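Local coordinates for protein 2-dehydropantoate 2-reductase (PDB 2QYT) that probably catalyses the NADPH-dependent reduction of ketopantoate to pantoate, the second step from 3-methyl-2-oxobutanoate toward pantothenate, at residues L58-V61 / D66-A69; Q7-A12 / E174-E179; I43-H48 / K92-E97; F202-V207 / Q254-K259. One frame throughout, in Å; residues are numbered along the deposited sequence. Where two conformers were deposited one is given.

In the fold
From the N terminus, strand 9-14 starts interaction 2, whose partner is helix 172-183; the long loop it closes holds interactions 1 and 3. Interaction 3 (43-48 with 92-97) joins the chain beyond strand 38-43 to the chain beyond strand 86-89, two members of the parallel Rossmann sheet. Nested inside it, the hairpin of interaction 1 (58-61 with 66-69) forms one edge of the mixed sheet, and the two contacts touch where Leu58 CD1 lies 3.8 Å from His48 CE1. Interaction 4 (202-207 with 254-259) opens only after these have closed. It joins two helices of the C-terminal region, its centre about 29 Å from that of interaction 3.

Interaction 1 (L58-V61 / D66-A69); sequences LRVV and DFLA
The Phe67 ring has Val60 CB over one face, and the guanidinium of Arg59 takes the Asp66 carboxylate at its edge, the two planes only 12° apart. Both pairs belong to an antiparallel beta hairpin, strands 58-61 and 66-69, at one edge of the mixed sheet. Val60 CB stands 3.9 Å from the centroid of the Phe67 ring, offset toward the rim, which makes a CH-pi contact. With chi1 at 64°, Phe67 CG sits between its own backbone N and carbonyl carbon, and the ring lies alongside Val60, one face against its CB. Ala25 and Leu29 of helix 18-33 also touch the Phe67 side chain, so this face of the hairpin packs on that helix. Four backbone bonds hold the register, in the hydrogen-bonded pairs Leu58/Ala69 and Val60/Phe67; Val60 N meets Phe67 O at 2.9 Å. Arg59 and Leu68, like Val61 and Asp66, are non-hydrogen-bonded pairs on the other face, where Arg59 runs extended past Phe67 O to the diagonally placed Asp66. Two nitrogens grip the carboxylate side-on in a salt bridge: Arg59 NE reaches Asp66 OD1 at 2.9 Å, and Arg59 NH2 reaches the syn lone pair of Asp66 OD2 at 2.6 Å.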
loop_
_atom_site.group_PDB
_atom_site.type_symbol
_atom_site.label_atom_id
_atom_site.label_comp_id
_atom_site.label_asym_id
_atom_site.label_seq_id
_atom_site.Cartn_x
_atom_site.Cartn_y
_atom_site.Cartn_z
ATOM N N LEU A 58 -0.240 -7.900 19.103
ATOM C CA LEU A 58 -0.734 -6.631 18.595
ATOM C C LEU A 58 -2.251 -6.615 18.716
ATOM O O LEU A 58 -2.935 -7.542 18.255
ATOM C CB LEU A 58 -0.346 -6.445 17.103
ATOM C CG LEU A 58 -0.869 -5.205 16.361
ATOM C CD1 LEU A 58 -0.392 -3.898 16.989
ATOM C CD2 LEU A 58 -0.431 -5.281 14.892
ATOM N N ARG A 59 -2.760 -5.548 19.322
ATOM C CA ARG A 59 -4.199 -5.328 19.465
ATOM C C ARG A 59 -4.834 -4.566 18.283
ATOM O O ARG A 59 -4.286 -3.562 17.814
ATOM C CB ARG A 59 -4.513 -4.615 20.786
ATOM C CG ARG A 59 -6.018 -4.538 21.051
ATOM C CD ARG A 59 -6.282 -3.909 22.398
ATOM N NE ARG A 59 -7.718 -3.736 22.701
ATOM C CZ ARG A 59 -8.181 -3.082 23.763
ATOM N NH1 ARG A 59 -7.322 -2.539 24.639
ATOM N NH2 ARG A 59 -9.504 -2.981 23.950
ATOM N N VAL A 60 -6.003 -5.045 17.827
ATOM C CA VAL A 60 -6.729 -4.415 16.733
ATOM C C VAL A 60 -8.194 -4.200 17.158
ATOM O O VAL A 60 -8.862 -5.139 17.629
ATOM C CB VAL A 60 -6.666 -5.252 15.428
ATOM C CG1 VAL A 60 -7.401 -4.520 14.309
ATOM C CG2 VAL A 60 -5.240 -5.491 15.014
ATOM N N VAL A 61 -8.636 -2.948 17.068
ATOM C CA VAL A 61 -10.020 -2.563 17.353
ATOM C C VAL A 61 -10.679 -1.994 16.100
ATOM O O VAL A 61 -10.104 -1.201 15.366
ATOM C CB VAL A 61 -10.189 -1.624 18.624
ATOM C CG1 VAL A 61 -9.546 -2.229 19.868
ATOM C CG2 VAL A 61 -9.616 -0.190 18.387
ATOM N N ASP A 66 -12.515 -6.644 18.440
ATOM C CA ASP A 66 -11.478 -6.199 19.367
ATOM C C ASP A 66 -10.683 -7.438 19.664
ATOM O O ASP A 66 -11.141 -8.294 20.418
ATOM C CB ASP A 66 -12.081 -5.578 20.671
ATOM C CG ASP A 66 -10.991 -5.068 21.664
ATOM O OD1 ASP A 66 -9.780 -5.432 21.547
ATOM O OD2 ASP A 66 -11.338 -4.298 22.579
ATOM N N PHE A 67 -9.492 -7.538 19.087
ATOM C CA PHE A 67 -8.702 -8.758 19.199
ATOM C C PHE A 67 -7.196 -8.567 19.433
ATOM O O PHE A 67 -6.630 -7.539 19.088
ATOM C CB PHE A 67 -8.982 -9.769 18.036
ATOM C CG PHE A 67 -8.587 -9.274 16.663
ATOM C CD1 PHE A 67 -9.499 -8.576 15.863
ATOM C CD2 PHE A 67 -7.316 -9.511 16.166
ATOM C CE1 PHE A 67 -9.114 -8.092 14.594
ATOM C CE2 PHE A 67 -6.925 -9.085 14.913
ATOM C CZ PHE A 67 -7.804 -8.367 14.108
ATOM N N LEU A 68 -6.549 -9.602 19.998
ATOM C CA LEU A 68 -5.114 -9.592 20.167
ATOM C C LEU A 68 -4.453 -10.710 19.326
ATOM O O LEU A 68 -4.683 -11.881 19.578
ATOM C CB LEU A 68 -4.766 -9.721 21.676
ATOM C CG LEU A 68 -3.301 -9.738 22.142
ATOM C CD1 LEU A 68 -2.694 -8.324 22.021
ATOM C CD2 LEU A 68 -3.246 -10.224 23.614
ATOM N N ALA A 69 -3.640 -10.334 18.337
ATOM C CA ALA A 69 -3.015 -11.265 17.427
ATOM C C ALA A 69 -1.593 -11.500 17.938
ATOM O O ALA A 69 -0.888 -10.546 18.310
ATOM C CB ALA A 69 -2.973 -10.638 16.001
#

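Interaction 2 (Q7-A12 / E174-E179)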
loop_
_atom_site.group_PDB
_atom_site.type_symbol
_atom_site.label_atom_id
_atom_site.label_comp_id
_atom_site.label_asym_id
_atom_site.label_seq_id
_atom_site.Cartn_x
_atom_site.Cartn_y
_atom_site.Cartn_z
ATOM N N GLN A 7 6.450 -28.104 4.682
ATOM C CA GLN A 7 7.306 -27.018 5.296
ATOM C C GLN A 7 6.501 -25.739 5.461
ATOM O O GLN A 7 5.688 -25.428 4.587
ATOM C CB GLN A 7 8.533 -26.734 4.423
ATOM C CG GLN A 7 9.787 -27.448 4.855
ATOM C CD GLN A 7 10.608 -26.659 5.883
ATOM O OE1 GLN A 7 11.267 -27.256 6.753
ATOM N NE2 GLN A 7 10.605 -25.327 5.772
ATOM N N PRO A 8 6.730 -24.984 6.568
ATOM C CA PRO A 8 5.897 -23.819 6.807
ATOM C C PRO A 8 6.160 -22.688 5.802
ATOM O O PRO A 8 7.303 -22.456 5.383
ATOM C CB PRO A 8 6.253 -23.389 8.237
ATOM C CG PRO A 8 7.640 -23.974 8.481
ATOM C CD PRO A 8 7.766 -25.174 7.610
ATOM N N ILE A 9 5.092 -22.010 5.405
ATOM C CA ILE A 9 5.231 -20.778 4.641
ATOM C C ILE A 9 5.557 -19.664 5.638
ATOM O O ILE A 9 5.068 -19.664 6.748
ATOM C CB ILE A 9 3.951 -20.473 3.834
ATOM C CG1 ILE A 9 3.703 -21.609 2.843
ATOM C CG2 ILE A 9 4.089 -19.176 3.079
ATOM C CD1 ILE A 9 2.227 -21.688 2.408
ATOM N N LYS A 10 6.420 -18.741 5.242
ATOM C CA LYS A 10 6.984 -17.742 6.139
ATOM C C LYS A 10 6.681 -16.385 5.515
ATOM O O LYS A 10 7.101 -16.124 4.363
ATOM C CB LYS A 10 8.501 -17.965 6.236
ATOM C CG LYS A 10 8.887 -19.314 6.884
ATOM C CD LYS A 10 10.408 -19.468 6.849
ATOM C CE LYS A 10 10.853 -20.889 7.182
ATOM N NZ LYS A 10 12.356 -20.963 7.497
ATOM N N ILE A 11 5.940 -15.539 6.253
ATOM C CA ILE A 11 5.637 -14.183 5.847
ATOM C C ILE A 11 6.176 -13.187 6.864
ATOM O O ILE A 11 5.971 -13.359 8.067
ATOM C CB ILE A 11 4.068 -13.958 5.772
ATOM C CG1 ILE A 11 3.422 -14.972 4.837
ATOM C CG2 ILE A 11 3.714 -12.537 5.297
ATOM C CD1 ILE A 11 2.109 -14.457 4.225
ATOM N N ALA A 12 6.836 -12.131 6.403
ATOM C CA ALA A 12 7.236 -11.042 7.277
ATOM C C ALA A 12 6.480 -9.751 6.952
ATOM O O ALA A 12 6.184 -9.464 5.781
ATOM C CB ALA A 12 8.685 -10.824 7.165
ATOM N N GLU A 174 2.179 -16.749 -6.566
ATOM C CA GLU A 174 1.025 -15.808 -6.544
ATOM C C GLU A 174 -0.288 -16.441 -6.106
ATOM O O GLU A 174 -0.986 -15.906 -5.245
ATOM C CB GLU A 174 0.783 -15.229 -7.927
ATOM C CG GLU A 174 1.311 -13.896 -8.150
ATOM C CD GLU A 174 0.938 -13.399 -9.504
ATOM O OE1 GLU A 174 0.235 -12.376 -9.553
ATOM O OE2 GLU A 174 1.342 -14.001 -10.516
ATOM N N VAL A 175 -0.636 -17.552 -6.757
ATOM C CA VAL A 175 -1.792 -18.364 -6.374
ATOM C C VAL A 175 -1.628 -18.784 -4.916
ATOM O O VAL A 175 -2.552 -18.679 -4.123
ATOM C CB VAL A 175 -1.946 -19.599 -7.298
ATOM C CG1 VAL A 175 -3.079 -20.513 -6.811
ATOM C CG2 VAL A 175 -2.217 -19.161 -8.727
ATOM N N ARG A 176 -0.427 -19.221 -4.552
ATOM C CA ARG A 176 -0.178 -19.557 -3.164
ATOM C C ARG A 176 -0.483 -18.373 -2.249
ATOM O O ARG A 176 -1.184 -18.536 -1.235
ATOM C CB ARG A 176 1.250 -20.053 -2.930
ATOM C CG ARG A 176 1.445 -20.642 -1.529
ATOM C CD ARG A 176 2.831 -21.260 -1.337
ATOM N NE ARG A 176 3.938 -20.291 -1.319
ATOM C CZ ARG A 176 5.207 -20.631 -1.078
ATOM N NH1 ARG A 176 5.517 -21.902 -0.811
ATOM N NH2 ARG A 176 6.179 -19.716 -1.092
ATOM N N LEU A 177 0.027 -17.192 -2.576
ATOM C CA LEU A 177 -0.259 -16.054 -1.683
ATOM C C LEU A 177 -1.765 -15.705 -1.650
ATOM O O LEU A 177 -2.313 -15.402 -0.598
ATOM C CB LEU A 177 0.618 -14.830 -1.977
ATOM C CG LEU A 177 0.526 -13.683 -0.948
ATOM C CD1 LEU A 177 1.032 -14.101 0.439
ATOM C CD2 LEU A 177 1.295 -12.489 -1.485
ATOM N N ALA A 178 -2.427 -15.806 -2.787
ATOM C CA ALA A 178 -3.837 -15.405 -2.862
ATOM C C ALA A 178 -4.702 -16.316 -1.982
ATOM O O ALA A 178 -5.454 -15.832 -1.179
ATOM C CB ALA A 178 -4.307 -15.423 -4.301
ATOM N N GLU A 179 -4.564 -17.633 -2.132
ATOM C CA GLU A 179 -5.220 -18.623 -1.263
ATOM C C GLU A 179 -4.923 -18.433 0.200
ATOM O O GLU A 179 -5.785 -18.579 1.068
ATOM C CB GLU A 179 -4.740 -20.030 -1.651
ATOM C CG GLU A 179 -5.224 -20.512 -3.000
ATOM C CD GLU A 179 -5.102 -22.030 -3.140
ATOM O OE1 GLU A 179 -6.070 -22.672 -3.582
ATOM O OE2 GLU A 179 -4.040 -22.596 -2.784
#
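Ile9 and Ile11, on the first strand of the Rossmann-type parallel sheet, meet Arg176 and Leu177 of helix 172-183. The strand is central in that sheet, and 161 residues separate the two segments, so the contact brings a late helix back onto the start of the fold. It is sparse: 144 Å² is buried in total, and the nearest CA atoms, those of Ile9 and Arg176, are 9.6 Å apart, a gap bridged by side chains alone. The inner part is apolar and buried. There Ile11 CD1 and Leu177 CD1 meet at 4.0 Å, an ordinary van der Waals distance, the two chains crossing at a slant. Tyr86 of strand 86-89 touches both residues, and Trp136 and Phe163 also pack on Leu177, so this half is enclosed by aromatic neighbours. The outer part is partly exposed, yet it makes the closer approach and the larger share of the buried area. Ile9 and Arg176 slide past each other in opposite directions, the methyl Ile9 CD1 lying 3.8 Å from Arg176 CD. The arginine chain leaves the helix extended and then bends at chi3 (69°), and the guanidinium runs on alongside Ile9, one face toward it. The polar end of Arg176 finds its main partner elsewhere: NE is hydrogen-bonded to the hydroxyl of Tyr86, while the ion pairs of NH2 with Asp85 and Asp173 are long and weak. Across the contact itself the guanidinium meets only hydrocarbon, with Arg176 NH1 4.1 Å from Ile9 CG1.

Interaction 3 (I43-H48 / K92-E97); sequences IARGAH and KDYDME. With SO4 (sulfate ion), chain C.
Arg45, in the turn after strand 38-43, and Tyr94, in the loop after strand 86-89, meet near the C-terminal ends of two parallel strands, beside a bound sulfate. The side chains approach from opposite directions, and the phenol oxygen stands over one face of the guanidinium: Tyr94 OH is 2.9 Å from Arg45 CZ. The guanidinium and ring planes are 70° apart, and Arg45 NH2 lies at the edge of the ring, close to its plane. Although Tyr94 OH is also 2.9 Å from Arg45 NH2 and 3.1 Å from Arg45 NE, the poor angles exclude a hydrogen bond to either: the oxygen sits above the plane in which the N-H groups point. The approach to Arg45 CZ is tight, so its exact length deserves caution. The arginine chain bends at chi3 (107°), and together with the turn about CD-NE this sets the plane across the hydroxyl. In a Rossmann-type fold the end of the second strand and the glycine-rich loop after the first border the dinucleotide site, and the sulfate bridges just these two elements. It accepts a nearly straight bond from the backbone, Arg45 N to O3 at 2.7 Å (168° at the hydrogen), and another from Leu16 N. This arrangement is consistent with a place for a phosphate of NADPH, although the ion probably came from the crystallisation liquor. The imidazole of His48 presents its edge, with His48 CD2 3.3 Å from sulfate O1. Its two nitrogens are engaged elsewhere, NE2 with Leu16 O and ND1 with Gly150 N, which fixes the ring's rotation.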
loop_
_atom_site.group_PDB
_atom_site.type_symbol
_atom_site.label_atom_id
_atom_site.label_comp_id
_atom_site.label_asym_id
_atom_site.label_seq_id
_atom_site.Cartn_x
_atom_site.Cartn_y
_atom_site.Cartn_z
ATOM N N ILE A 43 8.193 -6.719 11.898
ATOM C CA ILE A 43 9.283 -5.831 12.224
ATOM C C ILE A 43 8.670 -4.548 12.713
ATOM O O ILE A 43 8.027 -3.881 11.963
ATOM C CB ILE A 43 10.212 -5.564 11.026
ATOM C CG1 ILE A 43 10.709 -6.902 10.423
ATOM C CG2 ILE A 43 11.340 -4.526 11.390
ATOM C CD1 ILE A 43 11.627 -7.801 11.368
ATOM N N ALA A 44 8.892 -4.205 13.971
ATOM C CA ALA A 44 8.296 -3.027 14.572
ATOM C C ALA A 44 9.386 -2.474 15.418
ATOM O O ALA A 44 10.361 -3.169 15.661
ATOM C CB ALA A 44 7.138 -3.407 15.440
ATOM N N ARG A 45 9.251 -1.226 15.874
ATOM C CA ARG A 45 10.298 -0.666 16.712
ATOM C C ARG A 45 9.814 0.176 17.847
ATOM O O ARG A 45 8.606 0.479 17.962
ATOM C CB ARG A 45 11.313 0.098 15.865
ATOM C CG ARG A 45 10.745 1.027 14.791
ATOM C CD ARG A 45 11.844 1.221 13.735
ATOM N NE ARG A 45 11.555 0.496 12.488
ATOM C CZ ARG A 45 12.169 -0.607 12.028
ATOM N NH1 ARG A 45 13.188 -1.189 12.694
ATOM N NH2 ARG A 45 11.777 -1.112 10.850
ATOM N N GLY A 46 10.764 0.513 18.721
ATOM C CA GLY A 46 10.533 1.410 19.858
ATOM C C GLY A 46 9.431 0.998 20.819
ATOM O O GLY A 46 9.333 -0.179 21.207
ATOM N N ALA A 47 8.606 1.983 21.195
ATOM C CA ALA A 47 7.451 1.798 22.079
ATOM C C ALA A 47 6.422 0.869 21.524
ATOM O O ALA A 47 5.823 0.102 22.267
ATOM C CB ALA A 47 6.801 3.159 22.437
ATOM N N HIS A 48 6.189 0.958 20.223
ATOM C CA HIS A 48 5.283 0.049 19.547
ATOM C C HIS A 48 5.785 -1.402 19.757
ATOM O O HIS A 48 5.085 -2.228 20.337
ATOM C CB HIS A 48 5.213 0.418 18.078
ATOM C CG HIS A 48 4.086 -0.223 17.332
ATOM N ND1 HIS A 48 2.827 -0.409 17.882
ATOM C CD2 HIS A 48 4.014 -0.677 16.059
ATOM C CE1 HIS A 48 2.034 -0.955 16.975
ATOM N NE2 HIS A 48 2.744 -1.169 15.876
ATOM N N LYS A 92 6.383 3.752 5.765
ATOM C CA LYS A 92 6.583 4.993 5.002
ATOM C C LYS A 92 7.863 5.709 5.418
ATOM O O LYS A 92 8.156 6.812 4.925
ATOM C CB LYS A 92 5.372 5.932 5.088
ATOM C CG LYS A 92 4.939 6.387 6.496
ATOM C CD LYS A 92 4.004 7.647 6.454
ATOM C CE LYS A 92 2.515 7.314 6.120
ATOM N NZ LYS A 92 1.547 7.170 7.306
ATOM N N ASP A 93 8.619 5.067 6.311
ATOM C CA ASP A 93 9.682 5.744 7.070
ATOM C C ASP A 93 11.024 5.835 6.329
ATOM O O ASP A 93 11.748 6.815 6.499
ATOM C CB ASP A 93 9.849 5.164 8.506
ATOM C CG ASP A 93 8.645 5.497 9.433
ATOM O OD1 ASP A 93 8.349 4.711 10.376
ATOM O OD2 ASP A 93 7.990 6.544 9.215
ATOM N N TYR A 94 11.365 4.856 5.494
ATOM C CA TYR A 94 12.682 4.932 4.810
ATOM C C TYR A 94 12.613 5.381 3.334
ATOM O O TYR A 94 11.657 5.039 2.620
ATOM C CB TYR A 94 13.419 3.580 4.912
ATOM C CG TYR A 94 13.410 2.952 6.295
ATOM C CD1 TYR A 94 14.113 3.542 7.362
ATOM C CD2 TYR A 94 12.707 1.767 6.542
ATOM C CE1 TYR A 94 14.129 2.960 8.646
ATOM C CE2 TYR A 94 12.695 1.182 7.823
ATOM C CZ TYR A 94 13.416 1.777 8.867
ATOM O OH TYR A 94 13.417 1.206 10.123
ATOM N N ASP A 95 13.629 6.111 2.869
ATOM C CA ASP A 95 13.932 6.177 1.434
ATOM C C ASP A 95 14.076 4.742 0.892
ATOM O O ASP A 95 14.219 3.799 1.687
ATOM C CB ASP A 95 15.156 7.061 1.170
ATOM C CG ASP A 95 16.495 6.403 1.543
ATOM O OD1 ASP A 95 16.780 5.271 1.139
ATOM O OD2 ASP A 95 17.310 7.066 2.195
HETATM N N MSE A 96 13.986 4.554 -0.419
HETATM C CA MSE A 96 13.920 3.209 -0.961
HETATM C C MSE A 96 15.255 2.445 -0.837
HETATM O O MSE A 96 15.269 1.228 -0.677
HETATM C CB MSE A 96 13.461 3.219 -2.415
HETATM C CG MSE A 96 12.434 2.111 -2.702
HETATM SE SE MSE A 96 10.667 2.353 -1.713
HETATM C CE MSE A 96 10.181 4.127 -2.376
ATOM N N GLU A 97 16.353 3.185 -0.912
ATOM C CA GLU A 97 17.707 2.656 -0.779
ATOM C C GLU A 97 17.844 2.005 0.575
ATOM O O GLU A 97 18.243 0.851 0.671
ATOM C CB GLU A 97 18.710 3.788 -0.923
ATOM C CG GLU A 97 19.299 3.999 -2.346
ATOM C CD GLU A 97 18.348 4.586 -3.396
ATOM O OE1 GLU A 97 17.253 5.120 -3.054
ATOM O OE2 GLU A 97 18.743 4.514 -4.594
HETATM S S SO4 C . 6.636 0.389 13.574
HETATM O O1 SO4 C . 5.794 -0.755 13.286
HETATM O O2 SO4 C . 5.761 1.562 13.496
HETATM O O3 SO4 C . 7.210 0.316 14.915
HETATM O O4 SO4 C . 7.677 0.444 12.527
#

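Interaction 4 (F202-V207 / Q254-K259); sequences FMMISV and QQLLDK
Leu256 is the first residue of 254-259 to touch 202-207, and more of its surface is buried by the other helix than that of any other residue here. Its two methyls meet the neighbouring selenomethionines Met203 and Met204: CD1 touches Met203, CD2 touches both. Leu256 CD1 lies 3.7 Å from Met203 CB and 3.4 Å from Met203 CE, the latter shorter than carbons normally allow and so doubtful in detail; CE also lies near CD2, between the two branches. Met203 and Leu256 cross at about a right angle, and the bend of Met203 at chi3 (-30°) turns CE toward the fork. On its other flank Leu256 slides past Met204 in the opposite direction, with Met204 SE 3.5 Å from Leu256 CD2 and 3.4 Å from the backbone oxygen Leu256 O. Met204 has two deposited conformers, so these selenium contacts hold for one of them. The two helices, 194-215 and 252-262, belong to the helical C-terminal region of the ketopantoate reductase family, related to the 6-phosphogluconate dehydrogenase C-terminal fold. Their short segments cross at -54° with axes 10.5 Å apart, and the nearest CA pair is Met204 with Leu256. Helix 227-244 completes the buried side, its Leu234 touching Leu256 and its Val237 touching Met203. One turn further along, Lys259 meets the same conformer of Met204 through its aliphatic base alone: Met204 CE lies 3.8 Å from Lys259 CG, the two chains crossing at about a right angle. CB of the lysine points toward helix 194-215, but the chain bends at chi2 (71°) and carries NZ away from the contact.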
loop_
_atom_site.group_PDB
_atom_site.type_symbol
_atom_site.label_atom_id
_atom_site.label_comp_id
_atom_site.label_asym_id
_atom_site.label_seq_id
_atom_site.Cartn_x
_atom_site.Cartn_y
_atom_site.Cartn_z
ATOM N N PHE A 202 -3.715 5.572 -7.133
ATOM C CA PHE A 202 -2.841 6.745 -7.063
ATOM C C PHE A 202 -3.486 8.037 -7.611
ATOM O O PHE A 202 -3.320 9.111 -7.050
ATOM C CB PHE A 202 -1.486 6.497 -7.757
ATOM C CG PHE A 202 -0.610 7.719 -7.779
ATOM C CD1 PHE A 202 0.182 8.046 -6.659
ATOM C CD2 PHE A 202 -0.615 8.574 -8.879
ATOM C CE1 PHE A 202 0.980 9.178 -6.642
ATOM C CE2 PHE A 202 0.154 9.730 -8.876
ATOM C CZ PHE A 202 0.960 10.033 -7.761
HETATM N N MSE A 203 -4.191 7.923 -8.729
HETATM C CA MSE A 203 -4.877 9.062 -9.340
HETATM C C MSE A 203 -5.910 9.678 -8.384
HETATM O O MSE A 203 -5.905 10.894 -8.184
HETATM C CB MSE A 203 -5.522 8.653 -10.655
HETATM C CG MSE A 203 -4.551 8.435 -11.802
HETATM SE SE MSE A 203 -5.452 7.660 -13.380
HETATM C CE MSE A 203 -6.849 6.661 -12.475
HETATM N N MSE A 204 -6.739 8.832 -7.770
HETATM C CA MSE A 204 -7.736 9.239 -6.782
HETATM C C MSE A 204 -7.135 9.999 -5.598
HETATM O O MSE A 204 -7.609 11.057 -5.197
HETATM C CB MSE A 204 -8.436 8.000 -6.238
HETATM C CG MSE A 204 -9.347 7.310 -7.222
HETATM SE SE MSE A 204 -10.910 8.384 -7.629
HETATM C CE MSE A 204 -11.622 8.570 -5.807
ATOM N N ILE A 205 -6.089 9.426 -5.016
ATOM C CA ILE A 205 -5.472 10.021 -3.837
ATOM C C ILE A 205 -4.574 11.200 -4.213
ATOM O O ILE A 205 -4.449 12.149 -3.456
ATOM C CB ILE A 205 -4.737 8.982 -2.981
ATOM C CG1 ILE A 205 -4.025 9.666 -1.812
ATOM C CG2 ILE A 205 -3.746 8.224 -3.812
ATOM C CD1 ILE A 205 -3.297 8.741 -0.872
ATOM N N SER A 206 -3.968 11.149 -5.393
ATOM C CA SER A 206 -3.260 12.310 -5.921
ATOM C C SER A 206 -4.256 13.481 -6.031
ATOM O O SER A 206 -4.128 14.482 -5.329
ATOM C CB SER A 206 -2.606 11.961 -7.265
ATOM O OG SER A 206 -1.905 13.052 -7.827
ATOM N N VAL A 207 -5.290 13.339 -6.853
ATOM C CA VAL A 207 -6.232 14.468 -7.047
ATOM C C VAL A 207 -6.799 14.944 -5.706
ATOM O O VAL A 207 -6.728 16.131 -5.403
ATOM C CB VAL A 207 -7.359 14.201 -8.081
ATOM C CG1 VAL A 207 -6.779 13.805 -9.453
ATOM C CG2 VAL A 207 -8.329 13.164 -7.577
ATOM N N GLN A 254 -14.228 10.053 -15.592
ATOM C CA GLN A 254 -15.595 9.896 -15.098
ATOM C C GLN A 254 -15.709 8.879 -13.955
ATOM O O GLN A 254 -16.357 9.147 -12.939
ATOM C CB GLN A 254 -16.542 9.521 -16.251
ATOM C CG GLN A 254 -16.541 10.506 -17.433
ATOM C CD GLN A 254 -16.852 11.947 -17.023
ATOM O OE1 GLN A 254 -17.717 12.194 -16.181
ATOM N NE2 GLN A 254 -16.142 12.904 -17.622
ATOM N N GLN A 255 -15.076 7.719 -14.132
ATOM C CA GLN A 255 -15.058 6.653 -13.129
ATOM C C GLN A 255 -14.480 7.175 -11.815
ATOM O O GLN A 255 -15.073 6.969 -10.749
ATOM C CB GLN A 255 -14.230 5.469 -13.636
ATOM C CG GLN A 255 -14.595 4.119 -13.049
ATOM C CD GLN A 255 -13.901 2.973 -13.772
ATOM O OE1 GLN A 255 -12.713 2.692 -13.548
ATOM N NE2 GLN A 255 -14.645 2.301 -14.646
ATOM N N LEU A 256 -13.329 7.851 -11.910
ATOM C CA LEU A 256 -12.717 8.546 -10.780
ATOM C C LEU A 256 -13.622 9.631 -10.197
ATOM O O LEU A 256 -13.776 9.724 -8.976
ATOM C CB LEU A 256 -11.365 9.169 -11.173
ATOM C CG LEU A 256 -10.141 8.360 -11.630
ATOM C CD1 LEU A 256 -8.944 9.294 -11.795
ATOM C CD2 LEU A 256 -9.810 7.209 -10.704
ATOM N N LEU A 257 -14.207 10.443 -11.081
ATOM C CA LEU A 257 -15.067 11.567 -10.692
ATOM C C LEU A 257 -16.210 11.152 -9.759
ATOM O O LEU A 257 -16.402 11.755 -8.701
ATOM C CB LEU A 257 -15.650 12.261 -11.937
ATOM C CG LEU A 257 -16.085 13.738 -11.987
ATOM C CD1 LEU A 257 -17.246 13.872 -12.978
ATOM C CD2 LEU A 257 -16.472 14.360 -10.638
ATOM N N ASP A 258 -16.962 10.126 -10.155
ATOM C CA ASP A 258 -18.162 9.730 -9.421
ATOM C C ASP A 258 -17.862 9.207 -8.013
ATOM O O ASP A 258 -18.599 9.504 -7.068
ATOM C CB ASP A 258 -18.974 8.712 -10.219
ATOM C CG ASP A 258 -20.443 8.762 -9.884
ATOM O OD1 ASP A 258 -20.939 7.806 -9.254
ATOM O OD2 ASP A 258 -21.097 9.769 -10.233
ATOM N N LYS A 259 -16.776 8.441 -7.889
ATOM C CA LYS A 259 -16.290 7.915 -6.604
ATOM C C LYS A 259 -16.042 9.016 -5.553
ATOM O O LYS A 259 -16.306 8.819 -4.357
ATOM C CB LYS A 259 -15.029 7.060 -6.821
ATOM C CG LYS A 259 -14.603 6.197 -5.624
ATOM C CD LYS A 259 -15.561 5.028 -5.368
ATOM C CE LYS A 259 -15.560 4.594 -3.900
ATOM N NZ LYS A 259 -16.516 3.482 -3.655
#